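Local coordinates for putative alkaline phosphatase (Pseudomonas fluorescens, PDB 4F1V), which binds phosphate with high affinity in the periplasm and probably hands it to an ABC transporter for import, at residues S110-C115 / K159-T164; F152-N157 / F167-T172; Y207-F212 / N332-L337; A249-V254 / L291-L296. All coordinates share one frame; numbering follows the deposited sequence.

Contact 1 of 4, residues S110-C115 / K159-T164; sequences SVQELC and KCNAET
C115 and C160 are joined by a disulfide whose S–S torsion of -81° is close to the quarter turn that such bonds favour, with negative sign. Both sulfurs lie beside their own backbone N: chi1 of C115 is -67°, and C160 is set much the same way. The two CB–SG arms meet in a geometry near the common one for disulfides, with the CA atoms of C115 and C160 5.5 Å apart. One turn earlier, V111 sends CG1 against the start of the lysine side chain, 3.7 Å from K159 CB. The two side chains cross at a slant, and the lysine then bends away so that its NZ meets a sulfate ion. Q112 folds back at chi2 to carry its amide over the main chain. Its NE2 gives a hydrogen bond of 3.2 Å to K159 O that lies in the plane of the amide but reaches the carbonyl tilted by 31° from the carbonyl plane. The contact thus ties the first turn of helix 111-119 to the end of helix 147-159, where C160 centres an inverse gamma turn, with N161 N making a weak bond to the same K159 O. The start of helix 111-119 is closed by a capping box: S110 OG accepts from E113 N at 2.9 Å, and E113 OE2 receives S110 N. A water donates to Q112 OE1 at 2.8 Å and to E163 OE1, and accepts from the backbone N of A162. E163 OE2 is bound by S119 and R121, which steadies the glutamate, whose E163 OE1 is 3.3 Å from C115 CB.

Contact 2 of 4, residues F152-N157 / F167-T172; sequences FTRFLN and FAVTTT
T153 and N157, one turn apart on helix 147-159, supply the two hydrogen bonds that hold the 167-172 loop. T153 OG1 accepts from T170 N at 3.1 Å, nearly straight with 166° at the hydrogen. Its chi1 of 64° sets the hydroxyl between the backbone N and carbonyl carbon, where it can also bond to T149 O, so one small side chain serves both its own helix and the loop. N157 uses ND2 to reach F167 O at 3.0 Å. That bond lies in the carbonyl plane and close to the plane of the amide, so it fixes how the asparagine end is turned. The loop's next carbonyl, A168 O, is taken by S176 OG. Further on, T170 OG1 accepts from T172 N at 3.1 Å in an ST turn, and T171 bonds through OG1 to S145 and through its backbone to S146, a residue of the phosphate pocket. Apolar groups fill in between. L156 lies over one face of the F167 ring, with L156 CD1 3.9 Å from the ring centroid in a CH-pi contact and L156 CB 3.7 Å from F167 CG. V169 straddles two neighbours: its CG2 rests on N157 CB at 3.8 Å, while CG1 packs on CG of R154 and, in the conformer modelled here, over one face of the guanidinium, whose NH2 is paired with E150. To the helix, the loop is bound through side chains: T153 accepts an N-H and N157 donates to a carbonyl, since backbone groups within a helix are already largely engaged with one another.

Contact 3 of 4, residues Y207-F212 / N332-L337; sequences YMSPDF and NAFVPL
The chi1 of F334, -56°, lays its ring beside its own backbone N and swings the far end toward P210, while A333 takes the positive phi of 74° that turns the chain back and presents its CB to the same proline. The pyrrolidine crosses the phenylalanine at about a right angle, bringing P210 CG to 3.8 Å from F334 CE1, and P210 CB sits 3.9 Å from A333 CB. S209 OG lies near the ring plane at its edge, 4.1 Å from F334 CZ. A333 is the C-prime residue of a Schellman motif closing helix 326-331, a position more often held by glycine, since a CB disfavours positive phi; here the alanine methyl is used for packing on P210. D211 approaches through CB, 3.4 Å from N332 O. A water also appears to span D211 OD2 and N332 OD1, though both residues have alternate conformers and the bridge is less certain for it. Strand 85-94 lines this junction, touching both P210 and F334. With no direct hydrogen bond between the two loops, they are held by the fit of proline, alanine and phenylalanine, while S209 OG bonds the carbonyl of L10, a phosphate-pocket residue, and N332 ND2 that of A328, both away from the interface.

Contact 4 of 4, residues A249-V254 / L291-L296; sequences AAIGAV and LGFTNL
I251 fits into the hollow between L291 and F293, two strand residues whose side chains stand on the same side with G292 between them. Its CD1 comes to 3.8 Å from L291 CD1 and equally close to G292 O. The same methyl lies over one face of the F293 ring, and I251 CG2 reaches the ring's rim at F293 CE2, 3.9 Å away. With chi1 of -69°, the isoleucine puts CG1 beside the backbone N and CG2 beside the carbonyl carbon, so the two branches serve different neighbours. A beta-branched residue is well suited to such a forked hollow. G292 offers the floor of the hollow through its carbonyl oxygen. L291 is in turn a bump, its CD1 set between I251 and the methyl of A250, whose CB is 3.7 Å from L291 CD1; a small residue here lets the helix come down close to the leucine. These contacts lay the short helix 248-252 on strand 291-299 of the five-stranded mixed sheet, where that strand runs antiparallel to both neighbours, 59-62 and 85-94. Past the helix end, V254 meets the edge of the F293 ring instead of a face, V254 CG2 standing near the ring plane at 4.0 Å from F293 CE1 in the conformer described. Valine and phenylalanine approach from opposite directions, and both V254 methyls lie against the CE1–CZ rim of the ring. F272 of strand 272-273 touches both V254 and L291, and P89 of strand 85-94 packs against F293.

Contacts 1 and 2 share helix 147-159 and interleave along the chain, their centres 13 Å apart; L114 against F155 and C160 against F167 join them into one core. Contact 2 meets contact 3 where F152 stacks on Y207. Contact 4 falls within the long excursion between the two segments of contact 3, and the pair, with centres 11 Å apart, touch through V335 with I251 and L337 with F293. Contacts 1 and 4 have centres 23 Å apart and do not touch. The series thus runs from the disulfide region, past the helix whose start borders the phosphate pocket, to the five-stranded sheet, consistent with a two-lobed venus-flytrap fold enclosing its ion.

Contact 1 of 4, residues S110-C115 / K159-T164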
loop_
_atom_site.group_PDB
_atom_site.type_symbol
_atom_site.label_atom_id
_atom_site.label_comp_id
_atom_site.label_asym_id
_atom_site.label_seq_id
_atom_site.Cartn_x
_atom_site.Cartn_y
_atom_site.Cartn_z
ATOM N N SER A 110 -8.224 12.153 -17.896
ATOM C CA SER A 110 -6.828 12.409 -18.248
ATOM C C SER A 110 -6.030 12.569 -16.927
ATOM O O SER A 110 -6.611 12.861 -15.887
ATOM C CB SER A 110 -6.668 13.632 -19.118
ATOM O OG SER A 110 -6.972 14.779 -18.360
ATOM N N VAL A 111 -4.727 12.383 -17.007
ATOM C CA VAL A 111 -3.909 12.647 -15.820
ATOM C C VAL A 111 -4.064 14.070 -15.346
ATOM O O VAL A 111 -4.202 14.346 -14.132
ATOM C CB VAL A 111 -2.449 12.240 -16.086
ATOM C CG1 VAL A 111 -1.526 12.736 -14.972
ATOM C CG2 VAL A 111 -2.356 10.727 -16.247
ATOM N N GLN A 112 -4.117 15.031 -16.278
ATOM C CA GLN A 112 -4.295 16.408 -15.851
ATOM C C GLN A 112 -5.643 16.672 -15.222
ATOM O O GLN A 112 -5.766 17.452 -14.281
ATOM C CB GLN A 112 -3.968 17.372 -16.994
ATOM C CG GLN A 112 -2.500 17.415 -17.344
ATOM C CD GLN A 112 -1.620 17.676 -16.156
ATOM O OE1 GLN A 112 -1.803 18.685 -15.459
ATOM N NE2 GLN A 112 -0.706 16.778 -15.835
ATOM N N GLU A 113 -6.715 15.980 -15.722
ATOM C CA GLU A 113 -7.997 16.122 -15.056
ATOM C C GLU A 113 -7.949 15.528 -13.627
ATOM O O GLU A 113 -8.535 16.087 -12.705
ATOM C CB GLU A 113 -9.121 15.408 -15.834
ATOM C CG GLU A 113 -9.574 16.219 -17.069
ATOM C CD GLU A 113 -10.493 15.418 -18.012
ATOM O OE1 GLU A 113 -11.180 16.075 -18.836
ATOM O OE2 GLU A 113 -10.467 14.158 -17.938
ATOM N N LEU A 114 -7.331 14.374 -13.436
ATOM C CA LEU A 114 -7.156 13.796 -12.118
ATOM C C LEU A 114 -6.473 14.821 -11.181
ATOM O O LEU A 114 -6.925 15.065 -10.058
ATOM C CB LEU A 114 -6.334 12.514 -12.224
ATOM C CG LEU A 114 -6.016 11.822 -10.875
ATOM C CD1 LEU A 114 -7.136 10.955 -10.393
ATOM C CD2 LEU A 114 -4.748 10.974 -11.005
ATOM N N CYS A 115 -5.372 15.380 -11.665
ATOM C CA CYS A 115 -4.674 16.423 -10.894
ATOM C C CYS A 115 -5.630 17.572 -10.496
ATOM O O CYS A 115 -5.592 18.001 -9.354
ATOM C CB CYS A 115 -3.536 16.969 -11.734
ATOM S SG CYS A 115 -2.193 15.758 -12.031
ATOM N N LYS A 159 3.324 13.890 -11.360
ATOM C CA LYS A 159 2.595 14.195 -12.578
ATOM C C LYS A 159 1.933 15.533 -12.635
ATOM O O LYS A 159 1.604 16.077 -13.689
ATOM C CB LYS A 159 1.521 13.089 -12.842
ATOM C CG LYS A 159 2.118 11.713 -13.138
ATOM C CD LYS A 159 2.872 11.603 -14.437
ATOM C CE LYS A 159 3.418 10.258 -14.684
ATOM N NZ LYS A 159 3.991 10.166 -16.058
ATOM N N CYS A 160 1.597 16.104 -11.474
ATOM C CA CYS A 160 0.704 17.283 -11.389
ATOM C C CYS A 160 1.547 18.554 -11.339
ATOM O O CYS A 160 1.718 19.180 -10.290
ATOM C CB CYS A 160 -0.211 17.178 -10.223
ATOM S SG CYS A 160 -1.263 15.715 -10.197
ATOM N N ASN A 161 2.103 18.941 -12.507
ATOM C CA ASN A 161 3.024 20.099 -12.599
ATOM C C ASN A 161 2.378 21.406 -12.970
ATOM O O ASN A 161 3.059 22.411 -13.118
ATOM C CB ASN A 161 4.108 19.765 -13.611
ATOM C CG ASN A 161 3.567 19.735 -15.042
ATOM O OD1 ASN A 161 2.444 19.298 -15.317
ATOM N ND2 ASN A 161 4.308 20.314 -15.917
ATOM N N ALA A 162 1.060 21.425 -13.161
ATOM C CA ALA A 162 0.386 22.533 -13.775
ATOM C C ALA A 162 -0.764 23.052 -12.867
ATOM O O ALA A 162 -1.705 23.675 -13.357
ATOM C CB ALA A 162 -0.141 22.207 -15.165
ATOM N N GLU A 163 -0.622 22.894 -11.540
ATOM C CA GLU A 163 -1.576 23.393 -10.589
ATOM C C GLU A 163 -1.047 24.735 -10.016
ATOM O O GLU A 163 0.107 25.073 -10.175
ATOM C CB GLU A 163 -1.798 22.373 -9.450
ATOM C CG GLU A 163 -2.218 21.013 -9.939
ATOM C CD GLU A 163 -3.477 21.041 -10.832
ATOM O OE1 GLU A 163 -3.487 20.282 -11.848
ATOM O OE2 GLU A 163 -4.428 21.760 -10.493
ATOM N N THR A 164 -1.896 25.418 -9.273
ATOM C CA THR A 164 -1.519 26.633 -8.512
ATOM C C THR A 164 -0.945 26.214 -7.152
ATOM O O THR A 164 -1.360 26.616 -6.040
ATOM C CB THR A 164 -2.707 27.508 -8.308
ATOM O OG1 THR A 164 -3.704 26.873 -7.504
ATOM C CG2 THR A 164 -3.363 27.825 -9.697
HETATM O O HOH W 1 -1.053 19.479 -12.906
#

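Contact 2 of 4, residues F152-N157 / F167-T172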
loop_
_atom_site.group_PDB
_atom_site.type_symbol
_atom_site.label_atom_id
_atom_site.label_comp_id
_atom_site.label_asym_id
_atom_site.label_seq_id
_atom_site.Cartn_x
_atom_site.Cartn_y
_atom_site.Cartn_z
ATOM N N PHE A 152 -0.732 7.191 -3.560
ATOM C CA PHE A 152 -1.452 8.131 -4.456
ATOM C C PHE A 152 -0.708 9.472 -4.608
ATOM O O PHE A 152 -0.588 9.986 -5.712
ATOM C CB PHE A 152 -2.871 8.319 -3.921
ATOM C CG PHE A 152 -3.759 9.191 -4.805
ATOM C CD1 PHE A 152 -3.962 8.923 -6.140
ATOM C CD2 PHE A 152 -4.414 10.277 -4.255
ATOM C CE1 PHE A 152 -4.788 9.668 -6.945
ATOM C CE2 PHE A 152 -5.265 11.059 -5.046
ATOM C CZ PHE A 152 -5.463 10.766 -6.356
ATOM N N THR A 153 -0.256 10.008 -3.485
ATOM C CA THR A 153 0.456 11.290 -3.545
ATOM C C THR A 153 1.812 11.156 -4.197
ATOM O O THR A 153 2.293 12.133 -4.785
ATOM C CB THR A 153 0.535 11.983 -2.179
ATOM O OG1 THR A 153 1.321 11.197 -1.240
ATOM C CG2 THR A 153 -0.816 12.323 -1.631
ATOM N N ARG A 154 2.445 9.976 -4.209
ATOM C CA ARG A 154 3.632 9.788 -5.069
ATOM C C ARG A 154 3.292 10.092 -6.514
ATOM O O ARG A 154 4.079 10.712 -7.262
ATOM C CB ARG A 154 4.205 8.373 -4.912
ATOM C CG ARG A 154 4.923 8.179 -3.557
ATOM C CD ARG A 154 5.605 6.794 -3.488
ATOM N NE ARG A 154 6.147 6.472 -2.205
ATOM C CZ ARG A 154 7.179 7.081 -1.607
ATOM N NH1 ARG A 154 7.915 7.937 -2.275
ATOM N NH2 ARG A 154 7.497 6.704 -0.353
ATOM N N PHE A 155 2.122 9.603 -6.978
ATOM C CA PHE A 155 1.727 9.773 -8.389
ATOM C C PHE A 155 1.440 11.262 -8.659
ATOM O O PHE A 155 1.914 11.863 -9.634
ATOM C CB PHE A 155 0.517 8.895 -8.713
ATOM C CG PHE A 155 0.107 9.009 -10.154
ATOM C CD1 PHE A 155 0.820 8.311 -11.120
ATOM C CD2 PHE A 155 -0.959 9.768 -10.599
ATOM C CE1 PHE A 155 0.484 8.362 -12.463
ATOM C CE2 PHE A 155 -1.309 9.851 -11.947
ATOM C CZ PHE A 155 -0.587 9.142 -12.866
ATOM N N LEU A 156 0.650 11.909 -7.777
ATOM C CA LEU A 156 0.330 13.318 -7.959
ATOM C C LEU A 156 1.619 14.168 -7.938
ATOM O O LEU A 156 1.778 15.108 -8.730
ATOM C CB LEU A 156 -0.640 13.790 -6.884
ATOM C CG LEU A 156 -1.984 13.061 -6.810
ATOM C CD1 LEU A 156 -2.791 13.648 -5.656
ATOM C CD2 LEU A 156 -2.763 13.122 -8.124
ATOM N N ASN A 157 2.548 13.839 -7.026
ATOM C CA ASN A 157 3.802 14.560 -6.921
ATOM C C ASN A 157 4.588 14.464 -8.258
ATOM O O ASN A 157 5.226 15.420 -8.682
ATOM C CB ASN A 157 4.603 14.012 -5.731
ATOM C CG ASN A 157 6.012 14.520 -5.692
ATOM O OD1 ASN A 157 6.941 13.860 -6.170
ATOM N ND2 ASN A 157 6.216 15.696 -5.097
ATOM N N PHE A 167 1.754 19.037 -5.017
ATOM C CA PHE A 167 1.465 17.949 -4.097
ATOM C C PHE A 167 2.756 17.345 -3.515
ATOM O O PHE A 167 3.624 16.910 -4.270
ATOM C CB PHE A 167 0.709 16.789 -4.797
ATOM C CG PHE A 167 -0.686 17.130 -5.273
ATOM C CD1 PHE A 167 -1.755 17.001 -4.365
ATOM C CD2 PHE A 167 -0.966 17.572 -6.550
ATOM C CE1 PHE A 167 -3.018 17.265 -4.808
ATOM C CE2 PHE A 167 -2.255 17.812 -6.986
ATOM C CZ PHE A 167 -3.310 17.687 -6.092
ATOM N N ALA A 168 2.846 17.283 -2.221
ATOM C CA ALA A 168 3.920 16.605 -1.477
ATOM C C ALA A 168 3.521 15.139 -1.309
ATOM O O ALA A 168 2.359 14.778 -1.100
ATOM C CB ALA A 168 4.103 17.267 -0.107
ATOM N N VAL A 169 4.554 14.265 -1.314
ATOM C CA VAL A 169 4.397 12.907 -0.862
ATOM C C VAL A 169 4.148 12.865 0.622
ATOM O O VAL A 169 4.935 13.446 1.404
ATOM C CB VAL A 169 5.619 12.055 -1.207
ATOM C CG1 VAL A 169 5.386 10.615 -0.730
ATOM C CG2 VAL A 169 5.910 12.117 -2.703
ATOM N N THR A 170 3.063 12.253 1.079
ATOM C CA THR A 170 2.690 12.245 2.489
ATOM C C THR A 170 1.776 11.047 2.746
ATOM O O THR A 170 1.193 10.483 1.833
ATOM C CB THR A 170 1.999 13.574 2.872
ATOM O OG1 THR A 170 1.722 13.569 4.246
ATOM C CG2 THR A 170 0.747 13.863 2.040
ATOM N N THR A 171 1.573 10.767 4.041
ATOM C CA THR A 171 0.540 9.826 4.484
ATOM C C THR A 171 -0.747 10.527 4.897
ATOM O O THR A 171 -1.737 9.848 5.134
ATOM C CB THR A 171 1.014 8.929 5.633
ATOM O OG1 THR A 171 1.138 9.680 6.841
ATOM C CG2 THR A 171 2.309 8.190 5.312
ATOM N N THR A 172 -0.751 11.870 4.970
ATOM C CA THR A 172 -1.932 12.633 5.393
ATOM C C THR A 172 -2.364 13.551 4.249
ATOM O O THR A 172 -1.789 14.630 4.014
ATOM C CB THR A 172 -1.638 13.434 6.656
ATOM O OG1 THR A 172 -0.496 14.253 6.513
ATOM C CG2 THR A 172 -1.412 12.486 7.866
#

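Contact 3 of 4, residues Y207-F212 / N332-L337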
loop_
_atom_site.group_PDB
_atom_site.type_symbol
_atom_site.label_atom_id
_atom_site.label_comp_id
_atom_site.label_asym_id
_atom_site.label_seq_id
_atom_site.Cartn_x
_atom_site.Cartn_y
_atom_site.Cartn_z
ATOM N N TYR A 207 -9.675 8.094 -3.935
ATOM C CA TYR A 207 -8.608 7.181 -4.310
ATOM C C TYR A 207 -8.667 5.994 -3.352
ATOM O O TYR A 207 -9.040 6.142 -2.181
ATOM C CB TYR A 207 -7.222 7.892 -4.252
ATOM C CG TYR A 207 -6.919 8.484 -2.894
ATOM C CD1 TYR A 207 -6.204 7.765 -1.944
ATOM C CD2 TYR A 207 -7.417 9.734 -2.539
ATOM C CE1 TYR A 207 -5.968 8.280 -0.667
ATOM C CE2 TYR A 207 -7.163 10.250 -1.268
ATOM C CZ TYR A 207 -6.449 9.549 -0.339
ATOM O OH TYR A 207 -6.261 10.058 0.924
ATOM N N MET A 208 -8.319 4.780 -3.843
ATOM C CA MET A 208 -8.720 3.592 -3.061
ATOM C C MET A 208 -7.972 2.331 -3.461
ATOM O O MET A 208 -7.675 2.086 -4.647
ATOM C CB MET A 208 -10.232 3.358 -3.310
ATOM C CG MET A 208 -10.910 2.272 -2.508
ATOM S SD MET A 208 -10.715 2.393 -0.707
ATOM C CE MET A 208 -11.376 4.015 -0.438
ATOM N N SER A 209 -7.762 1.483 -2.457
ATOM C CA SER A 209 -7.405 0.089 -2.678
ATOM C C SER A 209 -8.243 -0.534 -3.805
ATOM O O SER A 209 -9.477 -0.383 -3.778
ATOM C CB SER A 209 -7.698 -0.723 -1.391
ATOM O OG SER A 209 -7.588 -2.074 -1.617
ATOM N N PRO A 210 -7.645 -1.290 -4.723
ATOM C CA PRO A 210 -8.458 -1.894 -5.778
ATOM C C PRO A 210 -9.366 -2.976 -5.253
ATOM O O PRO A 210 -10.363 -3.312 -5.912
ATOM C CB PRO A 210 -7.408 -2.400 -6.769
ATOM C CG PRO A 210 -6.204 -2.683 -5.884
ATOM C CD PRO A 210 -6.208 -1.570 -4.873
ATOM N N ASP A 211 -9.073 -3.518 -4.082
ATOM C CA ASP A 211 -10.050 -4.445 -3.461
ATOM C C ASP A 211 -11.319 -3.702 -3.075
ATOM O O ASP A 211 -12.415 -3.928 -3.564
ATOM C CB ASP A 211 -9.423 -5.123 -2.242
ATOM C CG ASP A 211 -10.477 -5.923 -1.474
ATOM O OD1 ASP A 211 -10.483 -5.874 -0.242
ATOM O OD2 ASP A 211 -11.330 -6.573 -2.177
ATOM N N PHE A 212 -11.218 -2.696 -2.211
ATOM C CA PHE A 212 -12.362 -1.998 -1.716
ATOM C C PHE A 212 -13.064 -1.073 -2.763
ATOM O O PHE A 212 -14.214 -0.651 -2.550
ATOM C CB PHE A 212 -12.016 -1.201 -0.460
ATOM C CG PHE A 212 -11.684 -2.123 0.729
ATOM C CD1 PHE A 212 -12.672 -2.924 1.322
ATOM C CD2 PHE A 212 -10.379 -2.273 1.155
ATOM C CE1 PHE A 212 -12.362 -3.785 2.363
ATOM C CE2 PHE A 212 -10.099 -3.102 2.244
ATOM C CZ PHE A 212 -11.088 -3.897 2.822
ATOM N N ASN A 332 -7.862 -10.799 -4.487
ATOM C CA ASN A 332 -8.104 -9.561 -3.802
ATOM C C ASN A 332 -7.560 -8.322 -4.575
ATOM O O ASN A 332 -7.361 -7.247 -4.010
ATOM C CB ASN A 332 -7.540 -9.589 -2.353
ATOM C CG ASN A 332 -8.320 -10.593 -1.519
ATOM O OD1 ASN A 332 -9.362 -10.275 -1.013
ATOM N ND2 ASN A 332 -7.807 -11.845 -1.417
ATOM N N ALA A 333 -7.428 -8.488 -5.915
ATOM C CA ALA A 333 -7.143 -7.435 -6.858
ATOM C C ALA A 333 -5.695 -6.928 -6.838
ATOM O O ALA A 333 -5.401 -5.855 -7.284
ATOM C CB ALA A 333 -8.104 -6.232 -6.728
ATOM N N PHE A 334 -4.779 -7.832 -6.396
ATOM C CA PHE A 334 -3.361 -7.496 -6.296
ATOM C C PHE A 334 -2.522 -8.330 -7.277
ATOM O O PHE A 334 -2.976 -9.301 -7.882
ATOM C CB PHE A 334 -2.879 -7.660 -4.825
ATOM C CG PHE A 334 -3.684 -6.847 -3.843
ATOM C CD1 PHE A 334 -3.813 -5.471 -3.992
ATOM C CD2 PHE A 334 -4.271 -7.461 -2.750
ATOM C CE1 PHE A 334 -4.569 -4.719 -3.081
ATOM C CE2 PHE A 334 -5.007 -6.730 -1.854
ATOM C CZ PHE A 334 -5.148 -5.369 -2.030
ATOM N N VAL A 335 -1.242 -7.902 -7.348
ATOM C CA VAL A 335 -0.286 -8.519 -8.276
ATOM C C VAL A 335 0.754 -9.327 -7.499
ATOM O O VAL A 335 1.501 -8.760 -6.677
ATOM C CB VAL A 335 0.423 -7.433 -9.127
ATOM C CG1 VAL A 335 1.404 -8.068 -10.086
ATOM C CG2 VAL A 335 -0.567 -6.583 -9.906
ATOM N N PRO A 336 0.859 -10.623 -7.760
ATOM C CA PRO A 336 1.936 -11.438 -7.154
ATOM C C PRO A 336 3.315 -10.929 -7.548
ATOM O O PRO A 336 3.528 -10.295 -8.606
ATOM C CB PRO A 336 1.694 -12.825 -7.747
ATOM C CG PRO A 336 0.221 -12.827 -8.053
ATOM C CD PRO A 336 -0.095 -11.462 -8.567
ATOM N N LEU A 337 4.281 -11.172 -6.671
ATOM C CA LEU A 337 5.647 -10.865 -7.002
ATOM C C LEU A 337 6.198 -11.886 -7.988
ATOM O O LEU A 337 5.894 -13.099 -7.915
ATOM C CB LEU A 337 6.562 -10.893 -5.764
ATOM C CG LEU A 337 6.124 -9.882 -4.661
ATOM C CD1 LEU A 337 7.108 -9.916 -3.512
ATOM C CD2 LEU A 337 5.929 -8.468 -5.174
HETATM O O HOH W 2 -11.846 -9.157 -1.514
#

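Contact 4 of 4, residues A249-V254 / L291-L296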
loop_
_atom_site.group_PDB
_atom_site.type_symbol
_atom_site.label_atom_id
_atom_site.label_comp_id
_atom_site.label_asym_id
_atom_site.label_seq_id
_atom_site.Cartn_x
_atom_site.Cartn_y
_atom_site.Cartn_z
ATOM N N ALA A 249 2.295 -5.906 -15.768
ATOM C CA ALA A 249 3.516 -5.815 -16.503
ATOM C C ALA A 249 4.490 -4.863 -15.826
ATOM O O ALA A 249 5.703 -5.125 -15.677
ATOM C CB ALA A 249 3.287 -5.427 -17.955
ATOM N N ALA A 250 3.989 -3.687 -15.438
ATOM C CA ALA A 250 4.853 -2.696 -14.817
ATOM C C ALA A 250 5.383 -3.201 -13.464
ATOM O O ALA A 250 6.564 -2.955 -13.139
ATOM C CB ALA A 250 4.080 -1.414 -14.669
ATOM N N ILE A 251 4.572 -3.859 -12.643
ATOM C CA ILE A 251 5.071 -4.428 -11.394
ATOM C C ILE A 251 6.208 -5.456 -11.693
ATOM O O ILE A 251 7.230 -5.469 -11.013
ATOM C CB ILE A 251 3.932 -5.092 -10.606
ATOM C CG1 ILE A 251 2.942 -4.038 -10.074
ATOM C CG2 ILE A 251 4.482 -5.960 -9.461
ATOM C CD1 ILE A 251 3.486 -3.027 -9.094
ATOM N N GLY A 252 6.019 -6.227 -12.732
ATOM C CA GLY A 252 7.022 -7.219 -13.082
ATOM C C GLY A 252 8.335 -6.639 -13.569
ATOM O O GLY A 252 9.354 -7.388 -13.575
ATOM N N ALA A 253 8.363 -5.436 -14.031
ATOM C CA ALA A 253 9.540 -4.760 -14.517
ATOM C C ALA A 253 10.326 -4.071 -13.379
ATOM O O ALA A 253 11.360 -3.513 -13.635
ATOM C CB ALA A 253 9.210 -3.710 -15.561
ATOM N N VAL A 254 9.810 -4.110 -12.163
ATOM C CA VAL A 254 10.518 -3.427 -11.072
ATOM C C VAL A 254 11.727 -4.290 -10.648
ATOM O O VAL A 254 11.579 -5.476 -10.326
ATOM C CB VAL A 254 9.586 -3.197 -9.883
ATOM C CG1 VAL A 254 10.349 -2.597 -8.706
ATOM C CG2 VAL A 254 8.400 -2.301 -10.308
ATOM N N LEU A 291 0.192 3.028 -9.442
ATOM C CA LEU A 291 0.530 1.727 -8.863
ATOM C C LEU A 291 1.633 1.913 -7.792
ATOM O O LEU A 291 2.288 2.962 -7.697
ATOM C CB LEU A 291 0.928 0.696 -9.917
ATOM C CG LEU A 291 2.371 0.767 -10.444
ATOM C CD1 LEU A 291 2.568 -0.293 -11.523
ATOM C CD2 LEU A 291 2.769 2.131 -11.002
ATOM N N GLY A 292 1.881 0.821 -7.051
ATOM C CA GLY A 292 3.012 0.738 -6.117
ATOM C C GLY A 292 2.968 -0.561 -5.364
ATOM O O GLY A 292 2.327 -1.520 -5.834
ATOM N N PHE A 293 3.681 -0.639 -4.234
ATOM C CA PHE A 293 3.757 -1.847 -3.415
ATOM C C PHE A 293 3.154 -1.607 -2.049
ATOM O O PHE A 293 3.219 -0.509 -1.480
ATOM C CB PHE A 293 5.224 -2.357 -3.247
ATOM C CG PHE A 293 5.799 -2.845 -4.552
ATOM C CD1 PHE A 293 6.430 -1.974 -5.434
ATOM C CD2 PHE A 293 5.628 -4.168 -4.912
ATOM C CE1 PHE A 293 6.908 -2.438 -6.653
ATOM C CE2 PHE A 293 6.111 -4.625 -6.130
ATOM C CZ PHE A 293 6.776 -3.776 -6.994
ATOM N N THR A 294 2.585 -2.693 -1.498
ATOM C CA THR A 294 2.279 -2.743 -0.051
ATOM C C THR A 294 3.199 -3.786 0.577
ATOM O O THR A 294 3.569 -4.755 -0.094
ATOM C CB THR A 294 0.793 -3.012 0.186
ATOM O OG1 THR A 294 0.538 -2.965 1.586
ATOM C CG2 THR A 294 0.297 -4.333 -0.360
ATOM N N ASN A 295 3.578 -3.565 1.837
ATOM C CA ASN A 295 4.767 -4.173 2.445
ATOM C C ASN A 295 4.463 -4.858 3.776
ATOM O O ASN A 295 3.442 -4.629 4.421
ATOM C CB ASN A 295 5.854 -3.092 2.660
ATOM C CG ASN A 295 5.949 -2.205 1.430
ATOM O OD1 ASN A 295 6.121 -2.711 0.301
ATOM N ND2 ASN A 295 5.862 -0.935 1.632
ATOM N N LEU A 296 5.441 -5.707 4.164
ATOM C CA LEU A 296 5.476 -6.347 5.509
ATOM C C LEU A 296 6.628 -5.734 6.315
ATOM O O LEU A 296 7.694 -5.418 5.767
ATOM C CB LEU A 296 5.795 -7.834 5.369
ATOM C CG LEU A 296 4.927 -8.695 4.433
ATOM C CD1 LEU A 296 5.385 -10.149 4.427
ATOM C CD2 LEU A 296 3.477 -8.580 4.760
#